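Local coordinates for ABC transporter sugar binding protein (Xanthomonas axonopodis pv. citri, PDB 3UOR), which probably binds maltose or related sugars in the periplasm as the solute-binding component of an ABC importer, at residues 407-410 with 411-415; 240-244 with 245-249. All blocks are in the same frame, centred on the assembly; numbering follows the deposited sequence.

In the fold
Interaction 2 comes first along the chain, in the loop between helix 221-235 and helix 250-256; interaction 1 follows much later, where helix 398-412 gives way to helix 414-422. Their centres lie 31 Å apart and their nearest atoms about 19 Å, so they do not touch. Helix 377-394 is the element they share: Ile380 and Glu383, early in it, meet interaction 1, whereas Glu389, Val392 and Arg393, late in it, meet interaction 2. The fold is that of a periplasmic solute-binding protein, and this shared helix links the C-terminal helices and the 240-249 loop, which is consistent with their lying in the same lobe.

Interaction 1: 407-410 with 411-415; sequences QRVD and EILAK
Val409 and Leu413 make the apolar contact, one helical turn apart, with their side chains alongside each other and pointing the same way. The methyl CG1 of Val409 stands anti to its backbone N and beside the carbonyl carbon, which carries it forward along the helix to 3.6 Å from CD1 of Leu413. Both side chains rest on Leu209 of strand 209-210, and Val409 also meets Phe218 and Ile380. Ile412 faces helix 377-394, touching Arg379 and Glu383, while its CG1 lies 3.4 Å from Arg408 O.

Backbone bonds define the motif, the end of one helix running into the start of the next. Three bonds span four residues each: Glu411 N to Gln407 O at 3.2 Å, Ile412 N to Arg408 O at 3.0 Å, with a nearly straight N-H...O angle of 171°, and Leu413 N to Val409 O at 2.9 Å. The pattern then breaks. Leu413 leaves helical torsions with psi at 6° and occupies the N-cap position before helix 414-422. Ala414 N approaches Asp410 O at a poor angle and instead bonds to Glu411 O at 3.0 Å, three residues back. Arg417 NH2 takes up the Asp410 carbonyl, and Asp410 OD1 accepts the amide of Gly216, joining the helix end to strand 215-216.

The charged contact pairs Arg408 with Glu411, side by side. The arginine chain as modelled bends at chi2 (-55°) and again at chi3, which puts NH1 by the extended glutamate's carboxylate in a salt bridge with OE2. NH1 is too close to Glu411 CD, so its position is doubtful. One guanidinium face has Gln407 CB 3.9 Å above it, offset toward the rim.

Interaction 2: 240-244 with 245-249; sequences PKVSE and TQVSN
Gln246 folds its side chain back on Ser243 through its first torsion: with chi1 at -55°, CG stands beside the backbone N and anti to the carbonyl carbon, and the chain is extended from there to the amide. Its OE1 thereby accepts the Ser243 amide at 2.8 Å between OE1 and Ser243 N, with an N-H...O angle of 160°. The bond is short and fairly straight at the hydrogen, but the donor sits 40° out of the amide carbonyl plane, off the lone-pair direction.

The return bond runs from Gln246 N to Ser243 O at 2.9 Å, so Ser243 is held through both its N-H and its carbonyl by the same residue. Next along the chain, Val247 N reaches Glu244 O at 3.1 Å. These two three-residue bonds mark a short 3-10 turn, and the side-chain bond resembles one half of a capping box; the serine half is lacking, because Ser243 OG is 6.0 Å from Gln246 N.

Carbon contacts pack the turn. Val242 CB and Gln246 CB meet at 3.9 Å, their side chains slanting past each other. Val242 CG2 touches CG2 of Val247 at 4.0 Å, the two valines set at about a right angle. Ser243 CB also lies 3.8 Å from Thr245 CG2.

Around the turn, both valines pack on Leu188 of strand 187-188, and Asn192 OD1 accepts the Glu244 amide. Arg393 of helix 377-394 adds weak bonds to Gln246 OE1, Ser243 OG and Lys241 O. Farther along, Asn249 OD1 caps helix 250-256 through Tyr252 N, while Lys241 NZ bonds Gln235 at the end of helix 221-235.

Interaction 1: 407-410 with 411-415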
loop_
_atom_site.group_PDB
_atom_site.type_symbol
_atom_site.label_atom_id
_atom_site.label_comp_id
_atom_site.label_asym_id
_atom_site.label_seq_id
_atom_site.Cartn_x
_atom_site.Cartn_y
_atom_site.Cartn_z
ATOM N N GLN A 407 19.572 1.454 -15.906
ATOM C CA GLN A 407 20.930 1.847 -15.547
ATOM C C GLN A 407 20.978 2.293 -14.100
ATOM O O GLN A 407 21.839 1.859 -13.361
ATOM C CB GLN A 407 21.475 2.979 -16.431
ATOM C CG GLN A 407 21.798 2.588 -17.856
ATOM C CD GLN A 407 22.406 3.748 -18.642
ATOM O OE1 GLN A 407 21.957 4.077 -19.749
ATOM N NE2 GLN A 407 23.428 4.387 -18.060
ATOM N N ARG A 408 20.069 3.175 -13.696
ATOM C CA ARG A 408 20.047 3.633 -12.305
ATOM C C ARG A 408 19.797 2.453 -11.363
ATOM O O ARG A 408 20.448 2.320 -10.328
ATOM C CB ARG A 408 18.981 4.717 -12.095
ATOM C CG ARG A 408 19.230 6.025 -12.895
ATOM C CD ARG A 408 20.627 6.626 -12.613
ATOM N NE ARG A 408 21.278 7.027 -13.862
ATOM C CZ ARG A 408 22.389 6.481 -14.344
ATOM N NH1 ARG A 408 23.006 5.536 -13.668
ATOM N NH2 ARG A 408 22.891 6.890 -15.498
ATOM N N VAL A 409 18.862 1.583 -11.721
ATOM C CA VAL A 409 18.505 0.480 -10.819
ATOM C C VAL A 409 19.655 -0.528 -10.712
ATOM O O VAL A 409 19.974 -0.998 -9.629
ATOM C CB VAL A 409 17.179 -0.193 -11.230
ATOM C CG1 VAL A 409 16.889 -1.441 -10.357
ATOM C CG2 VAL A 409 16.032 0.832 -11.126
ATOM N N ASP A 410 20.314 -0.801 -11.830
ATOM C CA ASP A 410 21.493 -1.657 -11.832
ATOM C C ASP A 410 22.614 -1.137 -10.929
ATOM O O ASP A 410 23.307 -1.938 -10.293
ATOM C CB ASP A 410 21.987 -1.875 -13.269
ATOM C CG ASP A 410 21.040 -2.759 -14.072
ATOM O OD1 ASP A 410 20.086 -3.275 -13.472
ATOM O OD2 ASP A 410 21.248 -2.960 -15.281
ATOM N N GLU A 411 22.792 0.187 -10.864
ATOM C CA GLU A 411 23.740 0.773 -9.903
ATOM C C GLU A 411 23.268 0.585 -8.473
ATOM O O GLU A 411 24.032 0.147 -7.597
ATOM C CB GLU A 411 23.975 2.264 -10.196
ATOM C CG GLU A 411 24.454 2.475 -11.599
ATOM C CD GLU A 411 24.576 3.938 -11.974
ATOM O OE1 GLU A 411 24.010 4.783 -11.241
ATOM O OE2 GLU A 411 25.234 4.222 -13.011
ATOM N N ILE A 412 22.004 0.905 -8.219
ATOM C CA ILE A 412 21.444 0.702 -6.876
ATOM C C ILE A 412 21.643 -0.748 -6.393
ATOM O O ILE A 412 21.994 -0.999 -5.230
ATOM C CB ILE A 412 19.957 1.114 -6.839
ATOM C CG1 ILE A 412 19.841 2.636 -6.987
ATOM C CG2 ILE A 412 19.306 0.634 -5.560
ATOM C CD1 ILE A 412 18.477 3.121 -7.339
ATOM N N LEU A 413 21.479 -1.701 -7.304
ATOM C CA LEU A 413 21.559 -3.119 -6.946
ATOM C C LEU A 413 22.980 -3.663 -6.985
ATOM O O LEU A 413 23.186 -4.862 -6.813
ATOM C CB LEU A 413 20.666 -3.952 -7.880
ATOM C CG LEU A 413 19.153 -3.696 -7.756
ATOM C CD1 LEU A 413 18.368 -4.375 -8.873
ATOM C CD2 LEU A 413 18.661 -4.166 -6.400
ATOM N N ALA A 414 23.965 -2.795 -7.210
ATOM C CA ALA A 414 25.325 -3.273 -7.414
ATOM C C ALA A 414 25.867 -4.051 -6.232
ATOM O O ALA A 414 26.556 -5.041 -6.423
ATOM C CB ALA A 414 26.282 -2.107 -7.747
ATOM N N LYS A 415 25.623 -3.583 -5.009
ATOM C CA LYS A 415 26.172 -4.286 -3.844
ATOM C C LYS A 415 25.500 -5.662 -3.693
ATOM O O LYS A 415 26.164 -6.685 -3.517
ATOM C CB LYS A 415 25.963 -3.469 -2.582
ATOM C CG LYS A 415 26.477 -4.140 -1.328
ATOM C CD LYS A 415 26.211 -3.236 -0.134
ATOM C CE LYS A 415 26.775 -3.813 1.146
ATOM N NZ LYS A 415 26.683 -2.835 2.279
#

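Interaction 2: 240-244 with 245-249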
loop_
_atom_site.group_PDB
_atom_site.type_symbol
_atom_site.label_atom_id
_atom_site.label_comp_id
_atom_site.label_asym_id
_atom_site.label_seq_id
_atom_site.Cartn_x
_atom_site.Cartn_y
_atom_site.Cartn_z
ATOM N N PRO A 240 -4.307 15.851 -15.354
ATOM C CA PRO A 240 -3.508 17.086 -15.350
ATOM C C PRO A 240 -2.053 16.801 -15.019
ATOM O O PRO A 240 -1.743 15.881 -14.247
ATOM C CB PRO A 240 -4.138 17.911 -14.221
ATOM C CG PRO A 240 -4.731 16.864 -13.278
ATOM C CD PRO A 240 -5.243 15.786 -14.212
ATOM N N LYS A 241 -1.161 17.601 -15.592
ATOM C CA LYS A 241 0.264 17.445 -15.354
ATOM C C LYS A 241 0.683 18.243 -14.126
ATOM O O LYS A 241 1.308 19.296 -14.245
ATOM C CB LYS A 241 1.055 17.879 -16.598
ATOM C CG LYS A 241 0.850 16.949 -17.785
ATOM C CD LYS A 241 1.655 17.396 -18.985
ATOM C CE LYS A 241 1.422 16.455 -20.153
ATOM N NZ LYS A 241 2.120 16.888 -21.409
ATOM N N VAL A 242 0.334 17.741 -12.948
ATOM C CA VAL A 242 0.607 18.463 -11.709
ATOM C C VAL A 242 1.184 17.565 -10.633
ATOM O O VAL A 242 0.988 16.343 -10.670
ATOM C CB VAL A 242 -0.662 19.125 -11.151
ATOM C CG1 VAL A 242 -1.137 20.243 -12.078
ATOM C CG2 VAL A 242 -1.755 18.103 -10.985
ATOM N N SER A 243 1.900 18.182 -9.687
ATOM C CA SER A 243 2.324 17.533 -8.442
ATOM C C SER A 243 1.300 17.846 -7.367
ATOM O O SER A 243 0.475 18.738 -7.554
ATOM C CB SER A 243 3.693 18.045 -8.007
ATOM O OG SER A 243 4.692 17.617 -8.920
ATOM N N GLU A 244 1.343 17.128 -6.247
ATOM C CA GLU A 244 0.314 17.286 -5.208
ATOM C C GLU A 244 0.283 18.695 -4.642
ATOM O O GLU A 244 -0.774 19.208 -4.268
ATOM C CB GLU A 244 0.476 16.275 -4.065
ATOM C CG GLU A 244 -0.581 16.447 -2.962
ATOM C CD GLU A 244 -0.656 15.265 -2.003
ATOM O OE1 GLU A 244 0.285 14.430 -2.003
ATOM O OE2 GLU A 244 -1.659 15.172 -1.249
ATOM N N THR A 245 1.455 19.311 -4.589
ATOM C CA THR A 245 1.600 20.670 -4.089
ATOM C C THR A 245 0.888 21.682 -4.987
ATOM O O THR A 245 0.491 22.757 -4.533
ATOM C CB THR A 245 3.089 21.042 -3.956
ATOM O OG1 THR A 245 3.210 22.449 -3.734
ATOM C CG2 THR A 245 3.849 20.675 -5.225
ATOM N N GLN A 246 0.723 21.327 -6.262
ATOM C CA GLN A 246 0.076 22.205 -7.238
ATOM C C GLN A 246 -1.429 22.062 -7.205
ATOM O O GLN A 246 -2.137 22.817 -7.859
ATOM C CB GLN A 246 0.559 21.902 -8.653
ATOM C CG GLN A 246 2.050 21.963 -8.825
ATOM C CD GLN A 246 2.450 21.653 -10.241
ATOM O OE1 GLN A 246 2.977 20.580 -10.528
ATOM N NE2 GLN A 246 2.188 22.592 -11.147
ATOM N N VAL A 247 -1.918 21.073 -6.467
ATOM C CA VAL A 247 -3.352 20.956 -6.249
ATOM C C VAL A 247 -3.682 21.696 -4.960
ATOM O O VAL A 247 -2.963 21.568 -3.968
ATOM C CB VAL A 247 -3.801 19.484 -6.155
ATOM C CG1 VAL A 247 -5.317 19.400 -6.052
ATOM C CG2 VAL A 247 -3.307 18.723 -7.371
ATOM N N SER A 248 -4.748 22.489 -4.970
ATOM C CA SER A 248 -5.098 23.238 -3.766
ATOM C C SER A 248 -5.502 22.278 -2.638
ATOM O O SER A 248 -4.836 22.205 -1.598
ATOM C CB SER A 248 -6.194 24.276 -4.050
ATOM O OG SER A 248 -7.313 23.689 -4.692
ATOM N N ASN A 249 -6.569 21.522 -2.873
ATOM C CA ASN A 249 -7.106 20.603 -1.882
ATOM C C ASN A 249 -7.791 19.425 -2.586
ATOM O O ASN A 249 -8.799 19.622 -3.268
ATOM C CB ASN A 249 -8.092 21.360 -1.001
ATOM C CG ASN A 249 -8.702 20.494 0.061
ATOM O OD1 ASN A 249 -9.456 19.566 -0.232
ATOM N ND2 ASN A 249 -8.387 20.793 1.315
#